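Local coordinates for zinc-binding protein TroA (Treponema pallidum, PDB 1K0F) that binds zinc with high affinity and specificity in the periplasm and delivers it to the membrane permease of the TroABC ABC transporter, at residues Y178-K183 / H266-I271; A148-K153 / G172-A177. One frame throughout, in Å; residues are numbered along the deposited sequence.

Contact 1: Y178-K183 / H266-I271; sequences YGFEVK and HNIDTI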
# COMPACT_ATOMS: atom_id res chain seq x y z
N TYR A 178 -6.39 12.07 5.17
CA TYR A 178 -7.75 12.08 5.69
C TYR A 178 -7.89 12.29 7.19
O TYR A 178 -8.97 12.08 7.75
CB TYR A 178 -8.42 10.78 5.24
CG TYR A 178 -8.02 10.40 3.83
CD1 TYR A 178 -8.68 10.95 2.73
CD2 TYR A 178 -6.94 9.55 3.60
CE1 TYR A 178 -8.26 10.67 1.43
CE2 TYR A 178 -6.51 9.27 2.29
CZ TYR A 178 -7.18 9.83 1.22
OH TYR A 178 -6.76 9.58 -0.06
N GLY A 179 -6.81 12.72 7.84
CA GLY A 179 -6.83 12.99 9.27
C GLY A 179 -7.11 11.83 10.21
O GLY A 179 -8.25 11.57 10.60
N PHE A 180 -6.05 11.12 10.58
CA PHE A 180 -6.16 9.98 11.47
C PHE A 180 -4.91 9.93 12.34
O PHE A 180 -3.78 10.05 11.84
CB PHE A 180 -6.29 8.67 10.68
CG PHE A 180 -7.69 8.35 10.24
CD1 PHE A 180 -8.11 8.60 8.94
CD2 PHE A 180 -8.59 7.75 11.11
CE1 PHE A 180 -9.39 8.26 8.51
CE2 PHE A 180 -9.88 7.41 10.70
CZ PHE A 180 -10.28 7.66 9.39
N GLU A 181 -5.10 9.78 13.64
CA GLU A 181 -3.96 9.67 14.53
C GLU A 181 -3.53 8.23 14.35
O GLU A 181 -4.13 7.31 14.90
CB GLU A 181 -4.39 9.93 15.98
CG GLU A 181 -3.31 9.60 17.00
CD GLU A 181 -3.12 10.69 18.02
OE1 GLU A 181 -3.46 11.86 17.72
OE2 GLU A 181 -2.62 10.38 19.12
N VAL A 182 -2.51 8.01 13.54
CA VAL A 182 -2.05 6.66 13.31
C VAL A 182 -0.85 6.26 14.13
O VAL A 182 -0.03 7.10 14.53
CB VAL A 182 -1.74 6.45 11.83
CG1 VAL A 182 -3.02 6.59 11.02
CG2 VAL A 182 -0.70 7.44 11.36
N LYS A 183 -0.75 4.97 14.40
CA LYS A 183 0.34 4.40 15.17
C LYS A 183 0.41 2.98 14.67
O LYS A 183 -0.61 2.40 14.32
CB LYS A 183 0.01 4.42 16.66
CG LYS A 183 -0.11 5.81 17.27
CD LYS A 183 1.19 6.22 17.98
CE LYS A 183 1.05 7.51 18.77
NZ LYS A 183 -0.35 8.05 18.71
N HIS A 266 -12.06 -1.19 1.38
CA HIS A 266 -12.14 -2.12 2.49
C HIS A 266 -11.51 -1.47 3.70
O HIS A 266 -12.04 -1.56 4.81
CB HIS A 266 -11.38 -3.40 2.20
CG HIS A 266 -10.91 -4.10 3.44
ND1 HIS A 266 -11.64 -5.09 4.05
CD2 HIS A 266 -9.84 -3.86 4.24
CE1 HIS A 266 -11.03 -5.44 5.17
NE2 HIS A 266 -9.95 -4.71 5.31
N ASN A 267 -10.37 -0.84 3.48
CA ASN A 267 -9.64 -0.21 4.56
C ASN A 267 -10.48 0.79 5.34
O ASN A 267 -10.80 0.56 6.50
CB ASN A 267 -8.36 0.44 4.01
CG ASN A 267 -7.17 -0.54 3.98
OD1 ASN A 267 -7.33 -1.75 4.16
ND2 ASN A 267 -5.97 -0.00 3.75
N ILE A 268 -10.84 1.91 4.71
CA ILE A 268 -11.66 2.93 5.36
C ILE A 268 -12.97 2.37 5.89
O ILE A 268 -13.44 2.76 6.96
CB ILE A 268 -11.97 4.12 4.41
CG1 ILE A 268 -12.09 5.40 5.21
CG2 ILE A 268 -13.27 3.88 3.64
CD1 ILE A 268 -10.78 5.86 5.76
N ASP A 269 -13.57 1.44 5.15
CA ASP A 269 -14.82 0.87 5.61
C ASP A 269 -14.50 0.24 6.95
O ASP A 269 -14.90 0.74 7.99
CB ASP A 269 -15.32 -0.19 4.62
CG ASP A 269 -15.97 0.42 3.40
OD1 ASP A 269 -15.72 1.60 3.12
OD2 ASP A 269 -16.73 -0.29 2.70
N THR A 270 -13.74 -0.85 6.91
CA THR A 270 -13.36 -1.58 8.11
C THR A 270 -12.96 -0.69 9.29
O THR A 270 -13.41 -0.90 10.42
CB THR A 270 -12.19 -2.52 7.80
OG1 THR A 270 -12.65 -3.57 6.95
CG2 THR A 270 -11.62 -3.11 9.09
N ILE A 271 -12.13 0.31 9.01
CA ILE A 271 -11.64 1.20 10.06
C ILE A 271 -12.71 2.04 10.73
O ILE A 271 -13.00 1.85 11.92
CB ILE A 271 -10.53 2.12 9.53
CG1 ILE A 271 -9.28 1.29 9.21
CG2 ILE A 271 -10.17 3.19 10.56
CD1 ILE A 271 -8.21 2.07 8.51
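The ring of Phe180 packs its CE1, CZ and CE2 atoms against two isoleucines of one helix face, Ile268 and Ile271. Ile268 sends its terminal methyl to the CE1/CZ end, CD1 lying 3.9 Å from Phe180 CE1 and 4.1 Å from Phe180 CZ, and the two side chains cross at about a right angle. From the same side of the ring plane the branch methyl of Ile271 does the touching, CG2 being 4.2 Å from Phe180 CE2. Both methyls approach the ring obliquely. Phe180 is turned into this position with CG anti to its own carbonyl carbon (chi1 -84°), while the CB of Ile271 already points toward the loop. All three residues are buried, and no hydrogen bond crosses between the segments.

In the C-terminal lobe of this two-lobed metal-binding protein of the solute-binding protein 9 family, the contact joins helix 260-273 to the link between helix 172-178 and strand 181-184, where Gly179, with positive phi, leaves the helical path. Strand 181-184 runs parallel to 163-166, and Ile271 also packs on Leu164 of that neighbour and on Leu245 of strand 240-245, so the helix lies against the strands of the lobe. Phe180 further stacks with the ring of Phe174.

The polar bonds lie within each segment or go to other parts of the chain. His266 O takes Thr270 N at 2.8 Å and Thr270 OG1 at 3.0 Å, from opposite faces of its carbonyl plane; the hydroxyl sits above that plane, at a C=O...OG1 angle of 141°. Farther along the strand, Lys183 NZ forms a salt bridge of 3.3 Å with Glu181 OE2, which Arg209 also engages.

Contact 2: A148-K153 / G172-A177; sequences AYVRRK and GYFSRA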
# COMPACT_ATOMS: atom_id res chain seq x y z
N ALA A 148 -12.09 10.88 -2.68
CA ALA A 148 -13.22 11.63 -2.14
C ALA A 148 -13.90 10.82 -1.06
O ALA A 148 -14.05 11.28 0.07
CB ALA A 148 -14.20 11.96 -3.25
N TYR A 149 -14.28 9.60 -1.43
CA TYR A 149 -14.96 8.67 -0.54
C TYR A 149 -14.20 8.48 0.76
O TYR A 149 -14.78 8.61 1.84
CB TYR A 149 -15.13 7.33 -1.27
CG TYR A 149 -15.69 6.19 -0.45
CD1 TYR A 149 -17.07 5.94 -0.42
CD2 TYR A 149 -14.85 5.33 0.25
CE1 TYR A 149 -17.58 4.85 0.28
CE2 TYR A 149 -15.36 4.23 0.95
CZ TYR A 149 -16.72 4.00 0.96
OH TYR A 149 -17.23 2.91 1.62
N VAL A 150 -12.91 8.19 0.67
CA VAL A 150 -12.09 7.98 1.85
C VAL A 150 -12.03 9.21 2.74
O VAL A 150 -11.82 9.10 3.95
CB VAL A 150 -10.65 7.57 1.47
CG1 VAL A 150 -9.80 7.42 2.72
CG2 VAL A 150 -10.67 6.27 0.68
N ARG A 151 -12.20 10.39 2.15
CA ARG A 151 -12.19 11.60 2.95
C ARG A 151 -13.57 11.72 3.58
O ARG A 151 -13.69 11.90 4.79
CB ARG A 151 -11.87 12.83 2.11
CG ARG A 151 -11.31 13.98 2.95
CD ARG A 151 -10.72 15.10 2.10
NE ARG A 151 -9.36 15.45 2.50
CZ ARG A 151 -8.29 15.29 1.73
NH1 ARG A 151 -8.42 14.79 0.50
NH2 ARG A 151 -7.09 15.64 2.17
N ARG A 152 -14.61 11.63 2.75
CA ARG A 152 -15.97 11.70 3.24
C ARG A 152 -16.04 10.74 4.41
O ARG A 152 -16.24 11.14 5.56
CB ARG A 152 -16.96 11.27 2.15
CG ARG A 152 -18.38 10.98 2.65
CD ARG A 152 -19.34 10.72 1.49
NE ARG A 152 -18.65 10.11 0.35
CZ ARG A 152 -19.21 9.89 -0.84
NH1 ARG A 152 -20.47 10.24 -1.06
NH2 ARG A 152 -18.51 9.33 -1.81
N LYS A 153 -15.84 9.46 4.11
CA LYS A 153 -15.84 8.39 5.10
C LYS A 153 -15.08 8.79 6.37
O LYS A 153 -15.63 8.77 7.47
CB LYS A 153 -15.22 7.13 4.51
CG LYS A 153 -16.24 6.14 4.00
CD LYS A 153 -16.87 5.40 5.16
CE LYS A 153 -17.85 4.35 4.67
NZ LYS A 153 -18.11 3.32 5.72
N GLY A 172 0.98 6.66 7.21
CA GLY A 172 1.35 8.04 7.43
C GLY A 172 0.62 9.00 6.50
O GLY A 172 0.01 9.98 6.97
N TYR A 173 0.68 8.75 5.20
CA TYR A 173 -0.01 9.60 4.23
C TYR A 173 -1.51 9.47 4.43
O TYR A 173 -2.26 10.42 4.23
CB TYR A 173 0.34 9.19 2.80
CG TYR A 173 1.79 9.35 2.44
CD1 TYR A 173 2.20 10.26 1.46
CD2 TYR A 173 2.76 8.53 3.01
CE1 TYR A 173 3.53 10.33 1.06
CE2 TYR A 173 4.08 8.60 2.62
CZ TYR A 173 4.46 9.50 1.65
OH TYR A 173 5.78 9.52 1.25
N PHE A 174 -1.95 8.28 4.82
CA PHE A 174 -3.36 8.05 5.07
C PHE A 174 -3.78 9.02 6.18
O PHE A 174 -4.85 9.63 6.12
CB PHE A 174 -3.60 6.60 5.49
CG PHE A 174 -5.02 6.30 5.90
CD1 PHE A 174 -5.99 6.01 4.94
CD2 PHE A 174 -5.39 6.33 7.25
CE1 PHE A 174 -7.30 5.76 5.32
CE2 PHE A 174 -6.69 6.07 7.64
CZ PHE A 174 -7.65 5.79 6.68
N SER A 175 -2.92 9.15 7.19
CA SER A 175 -3.20 10.04 8.30
C SER A 175 -3.15 11.48 7.82
O SER A 175 -4.08 12.25 8.07
CB SER A 175 -2.16 9.82 9.41
OG SER A 175 -1.02 10.64 9.25
N ARG A 176 -2.08 11.84 7.12
CA ARG A 176 -1.91 13.20 6.62
C ARG A 176 -3.01 13.61 5.64
O ARG A 176 -3.43 14.76 5.62
CB ARG A 176 -0.55 13.33 5.93
CG ARG A 176 -0.34 14.64 5.20
CD ARG A 176 1.07 14.74 4.64
NE ARG A 176 1.11 14.37 3.23
CZ ARG A 176 2.15 14.57 2.43
NH1 ARG A 176 3.25 15.14 2.89
NH2 ARG A 176 2.09 14.20 1.15
N ALA A 177 -3.51 12.64 4.87
CA ALA A 177 -4.53 12.90 3.86
C ALA A 177 -5.95 13.04 4.38
O ALA A 177 -6.63 14.03 4.08
CB ALA A 177 -4.50 11.81 2.80
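Gly172 O, in the first turn of the helix whose Phe174 meets Val150, is gripped by two donors of its own helix. Ser175 OG donates over 2.6 Å in the carbonyl plane, on a lone pair, at a C=O...OG angle of 137°; Arg176 N donates over 2.8 Å. The serine hydroxyl is thus tied back to the backbone.

The packing between the helices rests on Val150 and Phe174, both buried. The valine presents CG1, which lies anti to its backbone N (chi1 177°) and comes 4.0 Å from Phe174 CE1. Phe174 is likewise extended from its helix, and the valine methyl reaches its ring obliquely. Helix 129-156 is the longest of the chain and probably the backbone helix that spans the two lobes in this family of metal-binding proteins; here it meets the short helix 172-178 of the C-terminal lobe. Ile268 of helix 260-273 touches both Val150 and Phe174, so three helices share this apolar patch.

At the exposed margin Arg151 is modelled with a guanidinium face over Ala177 O. Arg151 NH2 is placed 2.5 Å from Ala177 O, but the oxygen is badly placed for the N-H, which makes this short approach doubtful as an interaction. Asp147 offers Arg151 a long, weak ion pair.

In the fold
Contacts 1 and 2 lie about 7 Å apart between centres, and both draw on the stretch of chain that passes from helix 172-178 through a short link into strand 181-184. Contact 1 is wholly buried and wholly apolar, setting that stretch against helix 260-273; contact 2 sets it against helix 129-156 and reaches from a buried apolar pair to a solvent-exposed arginine. They touch directly, among other places where Phe174 and Phe180 stack, where Ile268 CD1 comes 3.3 Å from Phe174 CZ, and where Asp269 OD1 is probably hydrogen-bonded to Tyr149 OH. Contact 2 lies closer to the zinc-binding residues, vacant of metal in this structure, with Phe174 about 8 Å from His102 between side chains.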